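Local coordinates for cell cycle serine/threonine-protein kinase CDC5/MSD2 (PDB 6MF4) that phosphorylates serine and threonine residues of cell-cycle proteins to drive mitotic exit, and is represented here by its polo-box domain, which recognises substrates, at residues A[95-99]-A[214-220]; A[136-141]-A[152-158]; A[252-256]-A[269-273]. All coordinates share one frame; numbering follows the deposited sequence.

Contact 1. Residues A[95-99]-A[214-220]; sequences HPMIV and LSDGTFQ
Gln220 of the second polo box joins Val99 of the first through paired amide hydrogen bonds, its side-chain amide imitating the edge of a strand where the chain enters strand 99-103. Gln220 OE1 accepts from Val99 N at 2.7 Å, and Gln220 NE2 donates to Val99 O at 3.0 Å in a nearly straight bond (173°). Both bonds use a lone pair in the carbonyl plane. With CG anti to the backbone N (chi1 -177°) and the rest of the chain extended, the glutamine spans the gap between backbones; its NE2 also bonds to Asn222, which helps to fix the amide's rotation. Glutamine suits this buried place because one flat group serves an N-H and a C=O together.

Beside the amide the packing is mostly van der Waals contact and looser. Leu214 CD2 lies 4.1 Å from Val99 CG2, and Leu214 CD1 rests against Met97 O, a buried carbonyl oxygen with no hydrogen-bond partner. Pro96 CB touches both branches of Thr218, OG1 at 3.8 Å and CG2.

Toward solvent the contact thins out. Asp216 belongs to the type I turn 214-217, and its OD2 merely approaches Met97 CB, while the end of Met97 turns away to Ser116 and Thr117. The aspartate is held by its own segment in an Asx turn: Thr218 N donates to Asp216 OD1 at 3.1 Å, from above the carboxylate plane.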
loop_
_atom_site.group_PDB
_atom_site.type_symbol
_atom_site.label_atom_id
_atom_site.label_comp_id
_atom_site.label_asym_id
_atom_site.label_seq_id
_atom_site.Cartn_x
_atom_site.Cartn_y
_atom_site.Cartn_z
ATOM N N HIS A 95 12.200 -6.380 -2.055
ATOM C CA HIS A 95 10.814 -6.515 -2.480
ATOM C C HIS A 95 9.892 -5.921 -1.415
ATOM O O HIS A 95 10.019 -6.249 -0.232
ATOM C CB HIS A 95 10.456 -7.984 -2.728
ATOM C CG HIS A 95 10.861 -8.493 -4.078
ATOM N ND1 HIS A 95 10.844 -7.707 -5.209
ATOM C CD2 HIS A 95 11.289 -9.715 -4.475
ATOM C CE1 HIS A 95 11.244 -8.421 -6.246
ATOM N NE2 HIS A 95 11.520 -9.643 -5.828
ATOM N N PRO A 96 8.967 -5.038 -1.821
ATOM C CA PRO A 96 8.057 -4.469 -0.826
ATOM C C PRO A 96 6.881 -5.383 -0.528
ATOM O O PRO A 96 6.641 -6.353 -1.247
ATOM C CB PRO A 96 7.575 -3.184 -1.497
ATOM C CG PRO A 96 7.544 -3.539 -2.935
ATOM C CD PRO A 96 8.734 -4.452 -3.155
ATOM N N MET A 97 6.172 -5.064 0.546
ATOM C CA MET A 97 4.858 -5.621 0.815
ATOM C C MET A 97 3.942 -5.277 -0.347
ATOM O O MET A 97 3.991 -4.154 -0.848
ATOM C CB MET A 97 4.292 -5.039 2.110
ATOM C CG MET A 97 3.080 -5.765 2.652
ATOM S SD MET A 97 3.394 -7.486 3.071
ATOM C CE MET A 97 5.032 -7.393 3.803
ATOM N N ILE A 98 3.110 -6.219 -0.781
ATOM C CA ILE A 98 2.125 -5.905 -1.815
ATOM C C ILE A 98 0.756 -6.470 -1.469
ATOM O O ILE A 98 0.629 -7.433 -0.712
ATOM C CB ILE A 98 2.547 -6.423 -3.218
ATOM C CG1 ILE A 98 2.531 -7.950 -3.286
ATOM C CG2 ILE A 98 3.921 -5.870 -3.606
ATOM C CD1 ILE A 98 2.706 -8.481 -4.693
ATOM N N VAL A 99 -0.264 -5.830 -2.022
ATOM C CA VAL A 99 -1.630 -6.310 -1.945
ATOM C C VAL A 99 -1.844 -7.317 -3.066
ATOM O O VAL A 99 -1.666 -6.986 -4.235
ATOM C CB VAL A 99 -2.635 -5.152 -2.073
ATOM C CG1 VAL A 99 -4.066 -5.668 -2.068
ATOM C CG2 VAL A 99 -2.418 -4.154 -0.955
ATOM N N LEU A 214 0.177 1.901 1.740
ATOM C CA LEU A 214 0.488 0.990 2.842
ATOM C C LEU A 214 1.241 1.700 3.954
ATOM O O LEU A 214 1.889 2.723 3.730
ATOM C CB LEU A 214 1.307 -0.199 2.340
ATOM C CG LEU A 214 0.671 -1.030 1.222
ATOM C CD1 LEU A 214 1.577 -2.189 0.841
ATOM C CD2 LEU A 214 -0.707 -1.536 1.625
ATOM N N SER A 215 1.168 1.132 5.153
ATOM C CA SER A 215 1.632 1.815 6.353
ATOM C C SER A 215 3.150 1.941 6.451
ATOM O O SER A 215 3.648 2.663 7.314
ATOM C CB SER A 215 1.097 1.094 7.594
ATOM O OG SER A 215 1.561 -0.243 7.649
ATOM N N ASP A 216 3.885 1.247 5.587
ATOM C CA ASP A 216 5.344 1.369 5.575
ATOM C C ASP A 216 5.820 2.398 4.549
ATOM O O ASP A 216 7.021 2.586 4.367
ATOM C CB ASP A 216 6.003 0.012 5.301
ATOM C CG ASP A 216 5.596 -0.588 3.967
ATOM O OD1 ASP A 216 4.716 -0.021 3.289
ATOM O OD2 ASP A 216 6.151 -1.646 3.604
ATOM N N GLY A 217 4.878 3.065 3.885
ATOM C CA GLY A 217 5.211 4.108 2.928
ATOM C C GLY A 217 5.247 3.627 1.490
ATOM O O GLY A 217 5.557 4.395 0.578
ATOM N N THR A 218 4.931 2.354 1.282
ATOM C CA THR A 218 4.856 1.797 -0.061
ATOM C C THR A 218 3.532 2.163 -0.723
ATOM O O THR A 218 2.480 2.159 -0.080
ATOM C CB THR A 218 5.029 0.265 -0.035
ATOM O OG1 THR A 218 6.379 -0.049 0.325
ATOM C CG2 THR A 218 4.722 -0.364 -1.393
ATOM N N PHE A 219 3.604 2.496 -2.009
ATOM C CA PHE A 219 2.423 2.772 -2.818
ATOM C C PHE A 219 2.289 1.712 -3.892
ATOM O O PHE A 219 3.261 1.401 -4.575
ATOM C CB PHE A 219 2.511 4.158 -3.463
ATOM C CG PHE A 219 2.488 5.290 -2.478
ATOM C CD1 PHE A 219 3.651 5.712 -1.855
ATOM C CD2 PHE A 219 1.303 5.937 -2.175
ATOM C CE1 PHE A 219 3.628 6.760 -0.954
ATOM C CE2 PHE A 219 1.277 6.985 -1.273
ATOM C CZ PHE A 219 2.439 7.393 -0.661
ATOM N N GLN A 220 1.093 1.153 -4.034
ATOM C CA GLN A 220 0.839 0.161 -5.069
ATOM C C GLN A 220 -0.231 0.661 -6.022
ATOM O O GLN A 220 -1.232 1.242 -5.598
ATOM C CB GLN A 220 0.417 -1.172 -4.454
ATOM C CG GLN A 220 0.203 -2.265 -5.476
ATOM C CD GLN A 220 -0.076 -3.603 -4.830
ATOM O OE1 GLN A 220 0.372 -3.867 -3.714
ATOM N NE2 GLN A 220 -0.833 -4.448 -5.520
#

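Contact 2. Residues A[136-141]-A[152-158]; sequences AEEFWY and ASHYLLS. With ZN (zinc ion), chain C.
Glu138 and His154 meet at a zinc ion on one face of the antiparallel hairpin formed by strands 138-145 and 149-156 in the first polo box. Glu138 OE1 binds the metal at 2.0 Å and His154 NE2 at 2.1 Å; His194, from beyond the hairpin, is the third protein ligand. The carboxylate and imidazole planes stand 89° apart, close to perpendicular, as each group turns one donor atom to the ion.

Backbone hydrogen bonds set the register. Phe139 pairs with Tyr155 and Tyr141 with Ser153 in hydrogen-bonded pairs, whereas Glu138-Leu156 and Trp140-His154 are non-hydrogen-bonded. Leu157 N donates to Glu137 O, and Ser158 OG donates to the syn lone pair of Glu137 OE1 at 3.0 Å.

Aromatic contacts occupy both faces. On the zinc side, the edge of the His154 ring points at the face of the Trp140 six-membered ring, with centroids 5.3 Å apart and planes at 88°; Trp140 NE1 is hydrogen-bonded to Asp197. On the other face, Tyr155 CB makes a CH-pi contact 3.6 Å from the centroid of the Phe139 ring. Phe139 has CG between its backbone N and carbonyl carbon (chi1 72°), which swings the ring across to the neighbouring strand. Leu157 CD2 packs against the same ring, and Leu168 of helix 165-178 meets both residues.

Carboxylate oxygen and imidazole nitrogen are classic zinc donors; the ion ties both strands of the hairpin to His194, and the negative carboxylate probably offsets part of its charge.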
loop_
_atom_site.group_PDB
_atom_site.type_symbol
_atom_site.label_atom_id
_atom_site.label_comp_id
_atom_site.label_asym_id
_atom_site.label_seq_id
_atom_site.Cartn_x
_atom_site.Cartn_y
_atom_site.Cartn_z
ATOM N N ALA A 136 -3.382 -17.305 11.613
ATOM C CA ALA A 136 -4.745 -17.567 12.067
ATOM C C ALA A 136 -4.835 -17.701 13.586
ATOM O O ALA A 136 -5.702 -18.412 14.094
ATOM C CB ALA A 136 -5.296 -18.831 11.399
ATOM N N GLU A 137 -3.949 -17.018 14.305
ATOM C CA GLU A 137 -4.011 -16.996 15.770
ATOM C C GLU A 137 -3.884 -15.586 16.349
ATOM O O GLU A 137 -4.432 -15.307 17.416
ATOM C CB GLU A 137 -2.920 -17.900 16.369
ATOM C CG GLU A 137 -2.661 -17.724 17.882
ATOM C CD GLU A 137 -3.899 -17.896 18.761
ATOM O OE1 GLU A 137 -3.776 -17.713 19.992
ATOM O OE2 GLU A 137 -4.992 -18.210 18.241
ATOM N N GLU A 138 -3.168 -14.703 15.657
ATOM C CA GLU A 138 -2.973 -13.339 16.147
ATOM C C GLU A 138 -3.631 -12.311 15.235
ATOM O O GLU A 138 -3.736 -12.521 14.026
ATOM C CB GLU A 138 -1.481 -13.019 16.273
ATOM C CG GLU A 138 -0.698 -13.995 17.138
ATOM C CD GLU A 138 0.545 -13.372 17.740
ATOM O OE1 GLU A 138 1.182 -12.535 17.066
ATOM O OE2 GLU A 138 0.886 -13.714 18.892
ATOM N N PHE A 139 -4.070 -11.198 15.816
ATOM C CA PHE A 139 -4.530 -10.071 15.013
ATOM C C PHE A 139 -4.239 -8.749 15.708
ATOM O O PHE A 139 -4.055 -8.694 16.926
ATOM C CB PHE A 139 -6.031 -10.198 14.685
ATOM C CG PHE A 139 -6.953 -9.961 15.852
ATOM C CD1 PHE A 139 -7.330 -11.006 16.681
ATOM C CD2 PHE A 139 -7.478 -8.700 16.096
ATOM C CE1 PHE A 139 -8.201 -10.796 17.742
ATOM C CE2 PHE A 139 -8.345 -8.483 17.156
ATOM C CZ PHE A 139 -8.698 -9.533 17.986
ATOM N N TRP A 140 -4.164 -7.698 14.896
ATOM C CA TRP A 140 -4.086 -6.323 15.366
ATOM C C TRP A 140 -5.429 -5.635 15.207
ATOM O O TRP A 140 -6.067 -5.766 14.166
ATOM C CB TRP A 140 -3.051 -5.516 14.580
ATOM C CG TRP A 140 -1.642 -5.951 14.714
ATOM C CD1 TRP A 140 -0.929 -6.706 13.829
ATOM C CD2 TRP A 140 -0.749 -5.637 15.786
ATOM N NE1 TRP A 140 0.353 -6.884 14.285
ATOM C CE2 TRP A 140 0.490 -6.241 15.487
ATOM C CE3 TRP A 140 -0.873 -4.904 16.971
ATOM C CZ2 TRP A 140 1.594 -6.137 16.329
ATOM C CZ3 TRP A 140 0.228 -4.798 17.806
ATOM C CH2 TRP A 140 1.446 -5.410 17.480
ATOM N N TYR A 141 -5.848 -4.901 16.233
ATOM C CA TYR A 141 -6.949 -3.951 16.098
ATOM C C TYR A 141 -6.358 -2.553 15.998
ATOM O O TYR A 141 -5.676 -2.090 16.913
ATOM C CB TYR A 141 -7.920 -4.041 17.272
ATOM C CG TYR A 141 -9.027 -3.011 17.196
ATOM C CD1 TYR A 141 -9.933 -3.018 16.147
ATOM C CD2 TYR A 141 -9.163 -2.033 18.171
ATOM C CE1 TYR A 141 -10.946 -2.077 16.069
ATOM C CE2 TYR A 141 -10.173 -1.091 18.105
ATOM C CZ TYR A 141 -11.059 -1.118 17.052
ATOM O OH TYR A 141 -12.066 -0.184 16.976
ATOM N N ALA A 152 -2.120 0.543 17.277
ATOM C CA ALA A 152 -2.430 -0.869 17.101
ATOM C C ALA A 152 -2.355 -1.605 18.429
ATOM O O ALA A 152 -1.438 -1.386 19.223
ATOM C CB ALA A 152 -1.477 -1.496 16.089
ATOM N N SER A 153 -3.336 -2.474 18.656
ATOM C CA SER A 153 -3.384 -3.333 19.831
ATOM C C SER A 153 -3.308 -4.802 19.423
ATOM O O SER A 153 -4.034 -5.251 18.536
ATOM C CB SER A 153 -4.659 -3.076 20.633
ATOM O OG SER A 153 -4.589 -1.833 21.303
ATOM N N HIS A 154 -2.431 -5.534 20.102
ATOM C CA HIS A 154 -2.134 -6.936 19.816
ATOM C C HIS A 154 -3.112 -7.871 20.528
ATOM O O HIS A 154 -3.270 -7.788 21.747
ATOM C CB HIS A 154 -0.690 -7.215 20.252
ATOM C CG HIS A 154 -0.210 -8.608 19.982
ATOM N ND1 HIS A 154 -0.689 -9.705 20.658
ATOM C CD2 HIS A 154 0.750 -9.068 19.144
ATOM C CE1 HIS A 154 -0.063 -10.791 20.234
ATOM N NE2 HIS A 154 0.818 -10.429 19.319
ATOM N N TYR A 155 -3.767 -8.754 19.771
ATOM C CA TYR A 155 -4.705 -9.727 20.344
ATOM C C TYR A 155 -4.513 -11.139 19.805
ATOM O O TYR A 155 -3.916 -11.340 18.749
ATOM C CB TYR A 155 -6.150 -9.305 20.076
ATOM C CG TYR A 155 -6.591 -8.089 20.847
ATOM C CD1 TYR A 155 -6.874 -8.167 22.203
ATOM C CD2 TYR A 155 -6.734 -6.866 20.217
ATOM C CE1 TYR A 155 -7.278 -7.055 22.909
ATOM C CE2 TYR A 155 -7.137 -5.751 20.912
ATOM C CZ TYR A 155 -7.410 -5.850 22.259
ATOM O OH TYR A 155 -7.815 -4.735 22.953
ATOM N N LEU A 156 -5.042 -12.108 20.551
ATOM C CA LEU A 156 -5.138 -13.492 20.104
ATOM C C LEU A 156 -6.588 -13.821 19.781
ATOM O O LEU A 156 -7.493 -13.431 20.521
ATOM C CB LEU A 156 -4.620 -14.451 21.176
ATOM C CG LEU A 156 -3.235 -14.175 21.760
ATOM C CD1 LEU A 156 -2.891 -15.221 22.809
ATOM C CD2 LEU A 156 -2.179 -14.144 20.669
ATOM N N LEU A 157 -6.814 -14.543 18.686
ATOM C CA LEU A 157 -8.166 -14.956 18.320
ATOM C C LEU A 157 -8.763 -15.833 19.414
ATOM O O LEU A 157 -9.970 -15.802 19.655
ATOM C CB LEU A 157 -8.166 -15.705 16.984
ATOM C CG LEU A 157 -7.899 -14.869 15.729
ATOM C CD1 LEU A 157 -7.710 -15.765 14.514
ATOM C CD2 LEU A 157 -9.028 -13.884 15.482
ATOM N N SER A 158 -7.907 -16.601 20.082
ATOM C CA SER A 158 -8.341 -17.491 21.156
ATOM C C SER A 158 -8.722 -16.722 22.423
ATOM O O SER A 158 -9.398 -17.257 23.300
ATOM C CB SER A 158 -7.239 -18.502 21.477
ATOM O OG SER A 158 -6.070 -17.849 21.945
HETATM ZN ZN ZN C . 2.306 -11.353 18.183
#

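Contact 3. Residues A[252-256]-A[269-273]; sequences LVEVL and FREKL
Val255 places CG1 squarely over the ring of Phe269, 3.5 Å from the centroid and 12° off the ring normal, in a CH-pi contact between helices 252-258 and 269-283. Two leucines from the same helix as Val255 approach the rim of the ring near its plane: Leu252 CD1 lies 3.6 Å from Phe269 CZ, and Leu256 CD2 lies 3.6 Å from Phe269 CE2. The phenyl group is therefore met over a face by one branched side chain and at its edge by two more. Leu273 stands one helical turn after Phe269, with its CB above the opposite face, off centre.

Torsions put these groups in place. Phe269 has CG anti to the backbone N (chi1 168°), carrying its ring out toward the first helix. Leu256 sends CD2 on to Leu273 CD2 at 3.8 Å, the two side chains crossing at about a right angle. The short helical segments are well separated, with axes 12.2 Å apart at closest and directions 134° from each other, and the ring of Phe269 reaches across much of this gap.

Farther out, Arg270 passes its guanidinium over Leu273 CD2 and pairs with Glu77 of helix 56-82 in a salt bridge at the exposed border. Ile73 and Ala76 of that long helix touch Leu252, while Val238 and Met229 of the sheet meet Val255 and Phe269 respectively. This apolar interface belongs to the polo-box fold, an antiparallel sheet with a C-terminal helix packed against it, here helix 269-283 with the short helix 252-258 alongside.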
loop_
_atom_site.group_PDB
_atom_site.type_symbol
_atom_site.label_atom_id
_atom_site.label_comp_id
_atom_site.label_asym_id
_atom_site.label_seq_id
_atom_site.Cartn_x
_atom_site.Cartn_y
_atom_site.Cartn_z
ATOM N N LEU A 252 14.387 2.991 -9.624
ATOM C CA LEU A 252 13.556 3.683 -10.595
ATOM C C LEU A 252 14.407 4.349 -11.675
ATOM O O LEU A 252 14.059 4.320 -12.853
ATOM C CB LEU A 252 12.676 4.721 -9.898
ATOM C CG LEU A 252 11.802 5.600 -10.794
ATOM C CD1 LEU A 252 10.899 4.759 -11.688
ATOM C CD2 LEU A 252 10.970 6.556 -9.948
ATOM N N VAL A 253 15.524 4.942 -11.271
ATOM C CA VAL A 253 16.372 5.661 -12.213
ATOM C C VAL A 253 16.924 4.704 -13.272
ATOM O O VAL A 253 17.116 5.088 -14.423
ATOM C CB VAL A 253 17.530 6.391 -11.485
ATOM C CG1 VAL A 253 18.467 5.402 -10.803
ATOM C CG2 VAL A 253 18.289 7.290 -12.458
ATOM N N GLU A 254 17.147 3.451 -12.887
ATOM C CA GLU A 254 17.607 2.431 -13.825
ATOM C C GLU A 254 16.540 2.109 -14.874
ATOM O O GLU A 254 16.855 1.901 -16.047
ATOM C CB GLU A 254 18.006 1.161 -13.069
ATOM C CG GLU A 254 18.436 0.004 -13.966
ATOM C CD GLU A 254 18.813 -1.241 -13.178
ATOM O OE1 GLU A 254 18.638 -2.358 -13.712
ATOM O OE2 GLU A 254 19.288 -1.104 -12.028
ATOM N N VAL A 255 15.279 2.068 -14.452
ATOM C CA VAL A 255 14.175 1.810 -15.371
ATOM C C VAL A 255 13.990 2.993 -16.313
ATOM O O VAL A 255 13.690 2.814 -17.491
ATOM C CB VAL A 255 12.853 1.531 -14.612
ATOM C CG1 VAL A 255 11.665 1.476 -15.571
ATOM C CG2 VAL A 255 12.957 0.231 -13.835
ATOM N N LEU A 256 14.170 4.202 -15.791
ATOM C CA LEU A 256 14.035 5.400 -16.607
ATOM C C LEU A 256 15.105 5.421 -17.698
ATOM O O LEU A 256 14.809 5.710 -18.858
ATOM C CB LEU A 256 14.122 6.656 -15.739
ATOM C CG LEU A 256 12.920 6.861 -14.812
ATOM C CD1 LEU A 256 13.195 7.958 -13.798
ATOM C CD2 LEU A 256 11.669 7.181 -15.609
ATOM N N PHE A 269 5.351 1.720 -19.445
ATOM C CA PHE A 269 5.840 2.260 -18.183
ATOM C C PHE A 269 5.701 3.780 -18.062
ATOM O O PHE A 269 5.298 4.283 -17.012
ATOM C CB PHE A 269 7.304 1.858 -17.986
ATOM C CG PHE A 269 7.989 2.599 -16.875
ATOM C CD1 PHE A 269 7.741 2.279 -15.550
ATOM C CD2 PHE A 269 8.888 3.613 -17.158
ATOM C CE1 PHE A 269 8.373 2.964 -14.526
ATOM C CE2 PHE A 269 9.521 4.299 -16.142
ATOM C CZ PHE A 269 9.265 3.974 -14.824
ATOM N N ARG A 270 6.018 4.516 -19.122
ATOM C CA ARG A 270 6.044 5.972 -19.025
ATOM C C ARG A 270 4.655 6.555 -18.782
ATOM O O ARG A 270 4.505 7.538 -18.052
ATOM C CB ARG A 270 6.647 6.588 -20.289
ATOM C CG ARG A 270 6.773 8.110 -20.233
ATOM C CD ARG A 270 7.681 8.570 -19.088
ATOM N NE ARG A 270 6.936 9.158 -17.973
ATOM C CZ ARG A 270 7.504 9.743 -16.920
ATOM N NH1 ARG A 270 8.827 9.817 -16.826
ATOM N NH2 ARG A 270 6.747 10.254 -15.958
ATOM N N GLU A 271 3.640 5.961 -19.397
ATOM C CA GLU A 271 2.272 6.407 -19.174
ATOM C C GLU A 271 1.853 6.086 -17.743
ATOM O O GLU A 271 1.187 6.883 -17.082
ATOM C CB GLU A 271 1.318 5.751 -20.174
ATOM C CG GLU A 271 -0.165 5.995 -19.895
ATOM C CD GLU A 271 -0.540 7.470 -19.885
ATOM O OE1 GLU A 271 0.221 8.292 -20.438
ATOM O OE2 GLU A 271 -1.604 7.806 -19.318
ATOM N N LYS A 272 2.254 4.916 -17.263
ATOM C CA LYS A 272 1.893 4.502 -15.915
ATOM C C LYS A 272 2.561 5.393 -14.872
ATOM O O LYS A 272 1.933 5.767 -13.885
ATOM C CB LYS A 272 2.255 3.034 -15.695
ATOM C CG LYS A 272 1.291 2.098 -16.411
ATOM C CD LYS A 272 1.715 0.645 -16.335
ATOM C CE LYS A 272 0.663 -0.267 -16.975
ATOM N NZ LYS A 272 -0.140 0.409 -18.049
ATOM N N LEU A 273 3.822 5.756 -15.095
ATOM C CA LEU A 273 4.522 6.615 -14.143
ATOM C C LEU A 273 3.885 8.003 -14.097
ATOM O O LEU A 273 3.834 8.637 -13.045
ATOM C CB LEU A 273 6.006 6.725 -14.495
ATOM C CG LEU A 273 6.872 7.431 -13.446
ATOM C CD1 LEU A 273 6.889 6.655 -12.126
ATOM C CD2 LEU A 273 8.291 7.633 -13.964
#

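Overall arrangement
The centre of contact 1 is about 4 Å from the centre of the chain, and the contact joins the loop leading into strand 99-103 to strand 219-223 of the second box. Contact 2, centred about 21 Å from contact 1, belongs to the edge hairpin of the first box's six-stranded sheet and falls within the span of chain that contact 1 brackets. Contact 3 follows both in sequence and pairs two helices of the second box. Its centre is about 18 Å from that of contact 1 and about 39 Å from that of contact 2, on the opposite side of the chain's centre. Of the three, contact 1 joins the two boxes directly, helping to fix one against the other.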